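Local coordinates for protein tumour necrosis factor receptor (Ectromelia virus, PDB 3ON9) that probably binds host tumour necrosis factor and various chemokines outside the cell as a viral decoy, its SECRET domain being the chemokine-sequestering part, at residues I40-E45 with P49-D54. Residues are numbered along the deposited sequence; the frame is centred on the assembly and turned at random. Where two conformers were deposited one is given.
Sequences ITLTHE and PVFIGD
The core of the SECRET domain's beta-sandwich, where the chain passes from one sheet to the other between strands 38-45 and 51-59, is illustrated by Leu-42 and His-44 packing against Phe-51. Strand 38-45 lies in one sheet and strand 51-59 at the border of the other, so the two segments meet through side chains across the interior; the alpha carbons of His-44 and Phe-51 are 8.6 Å apart. The Phe-51 ring does most of the bridging. Over the centre of one face sits Leu-42 CD2, a CH-pi contact 3.8 Å from the centroid of the Phe-51 ring and only 12° off the normal. In Leu-42, CG stands anti to the backbone N (chi1 166°), sending the branched end of the side chain toward the phenyl ring. His-44 meets the Phe-51 ring obliquely, the planes inclined at 43° and the centroids 5.3 Å apart. His-44 CB lies 3.7 Å from Phe-51 CE2, while Phe-51 CD2 sits over one face of the imidazole. Phe-67 of strand 62-69 touches both Leu-42 and Phe-51, and Ile-83 of strand 82-89 packs on Leu-42 and His-44, which extends the apolar layer into both sheets. Just beyond Phe-51, Ile-52 and Gly-53 form a classic beta bulge opposite Phe-68. This packing also buries His-44 ND1, 3.8 Å from Phe-51 CD2, for which the model contains no hydrogen-bonding partner.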
loop_
_atom_site.group_PDB
_atom_site.type_symbol
_atom_site.label_atom_id
_atom_site.label_comp_id
_atom_site.label_asym_id
_atom_site.label_seq_id
_atom_site.Cartn_x
_atom_site.Cartn_y
_atom_site.Cartn_z
ATOM N N ILE A 40 -2.459 -9.016 1.701
ATOM C CA ILE A 40 -1.725 -7.779 1.944
ATOM C C ILE A 40 -2.171 -7.240 3.298
ATOM O O ILE A 40 -3.360 -6.988 3.508
ATOM C CB ILE A 40 -1.997 -6.730 0.865
ATOM C CG1 ILE A 40 -1.711 -7.304 -0.529
ATOM C CG2 ILE A 40 -1.157 -5.473 1.133
ATOM C CD1 ILE A 40 -2.226 -6.433 -1.667
ATOM N N THR A 41 -1.209 -7.069 4.203
ATOM C CA THR A 41 -1.475 -6.628 5.575
ATOM C C THR A 41 -0.777 -5.301 5.854
ATOM O O THR A 41 0.445 -5.169 5.704
ATOM C CB THR A 41 -1.010 -7.683 6.607
ATOM O OG1 THR A 41 -1.664 -8.929 6.339
ATOM C CG2 THR A 41 -1.320 -7.235 8.041
ATOM N N LEU A 42 -1.577 -4.313 6.242
ATOM C CA LEU A 42 -1.104 -2.970 6.522
ATOM C C LEU A 42 -1.306 -2.571 7.985
ATOM O O LEU A 42 -2.418 -2.634 8.502
ATOM C CB LEU A 42 -1.869 -1.975 5.648
ATOM C CG LEU A 42 -1.756 -0.501 6.040
ATOM C CD1 LEU A 42 -0.373 0.070 5.747
ATOM C CD2 LEU A 42 -2.834 0.283 5.319
ATOM N N THR A 43 -0.242 -2.135 8.640
ATOM C CA THR A 43 -0.394 -1.449 9.929
ATOM C C THR A 43 0.054 0.012 9.827
ATOM O O THR A 43 0.735 0.417 8.883
ATOM C CB THR A 43 0.317 -2.162 11.098
ATOM O OG1 THR A 43 1.730 -2.144 10.895
ATOM C CG2 THR A 43 -0.160 -3.609 11.230
ATOM N N HIS A 44 -0.345 0.803 10.810
ATOM C CA HIS A 44 -0.217 2.248 10.713
ATOM C C HIS A 44 -0.153 2.863 12.098
ATOM O O HIS A 44 -0.802 3.878 12.367
ATOM C CB HIS A 44 -1.414 2.796 9.947
ATOM C CG HIS A 44 -2.724 2.294 10.467
ATOM N ND1 HIS A 44 -3.374 1.196 9.942
ATOM C CD2 HIS A 44 -3.480 2.721 11.505
ATOM C CE1 HIS A 44 -4.486 0.980 10.626
ATOM N NE2 HIS A 44 -4.576 1.894 11.577
ATOM N N GLU A 45 0.638 2.252 12.977
ATOM C CA GLU A 45 0.738 2.714 14.361
ATOM C C GLU A 45 1.256 4.146 14.447
ATOM O O GLU A 45 2.245 4.496 13.806
ATOM C CB GLU A 45 1.622 1.782 15.198
ATOM C CG GLU A 45 1.736 2.219 16.663
ATOM C CD GLU A 45 2.420 1.193 17.546
ATOM O OE1 GLU A 45 2.864 0.158 17.021
ATOM O OE2 GLU A 45 2.514 1.419 18.770
ATOM N N PRO A 49 -3.931 10.119 10.386
ATOM C CA PRO A 49 -4.991 9.957 9.379
ATOM C C PRO A 49 -5.505 8.527 9.366
ATOM O O PRO A 49 -4.690 7.599 9.333
ATOM C CB PRO A 49 -4.266 10.257 8.064
ATOM C CG PRO A 49 -3.134 11.194 8.491
ATOM C CD PRO A 49 -2.676 10.629 9.799
ATOM N N VAL A 50 -6.823 8.352 9.397
ATOM C CA VAL A 50 -7.410 7.008 9.521
ATOM C C VAL A 50 -7.673 6.367 8.158
ATOM O O VAL A 50 -8.168 7.005 7.224
ATOM C CB VAL A 50 -8.668 6.983 10.430
ATOM C CG1 VAL A 50 -8.323 7.518 11.818
ATOM C CG2 VAL A 50 -9.794 7.777 9.826
ATOM N N PHE A 51 -7.309 5.097 8.040
ATOM C CA PHE A 51 -7.555 4.391 6.795
ATOM C C PHE A 51 -9.033 4.042 6.682
ATOM O O PHE A 51 -9.612 3.464 7.608
ATOM C CB PHE A 51 -6.666 3.157 6.694
ATOM C CG PHE A 51 -5.252 3.484 6.311
ATOM C CD1 PHE A 51 -4.886 3.549 4.972
ATOM C CD2 PHE A 51 -4.307 3.782 7.278
ATOM C CE1 PHE A 51 -3.581 3.874 4.607
ATOM C CE2 PHE A 51 -3.003 4.109 6.928
ATOM C CZ PHE A 51 -2.639 4.166 5.586
ATOM N N ILE A 52 -9.640 4.409 5.554
ATOM C CA ILE A 52 -11.085 4.295 5.377
ATOM C C ILE A 52 -11.515 3.457 4.192
ATOM O O ILE A 52 -12.681 3.064 4.105
ATOM C CB ILE A 52 -11.757 5.679 5.207
ATOM C CG1 ILE A 52 -11.187 6.418 3.992
ATOM C CG2 ILE A 52 -11.634 6.513 6.493
ATOM C CD1 ILE A 52 -11.863 7.742 3.732
ATOM N N GLY A 53 -10.602 3.196 3.267
ATOM C CA GLY A 53 -11.000 2.494 2.062
ATOM C C GLY A 53 -9.880 1.678 1.479
ATOM O O GLY A 53 -8.705 1.920 1.763
ATOM N N ASP A 54 -10.254 0.703 0.661
ATOM C CA ASP A 54 -9.268 -0.078 -0.067
ATOM C C ASP A 54 -9.835 -0.591 -1.371
ATOM O O ASP A 54 -11.013 -0.404 -1.659
ATOM C CB ASP A 54 -8.694 -1.217 0.780
ATOM C CG ASP A 54 -9.746 -2.150 1.327
ATOM O OD1 ASP A 54 -10.863 -2.242 0.763
ATOM O OD2 ASP A 54 -9.430 -2.801 2.341
#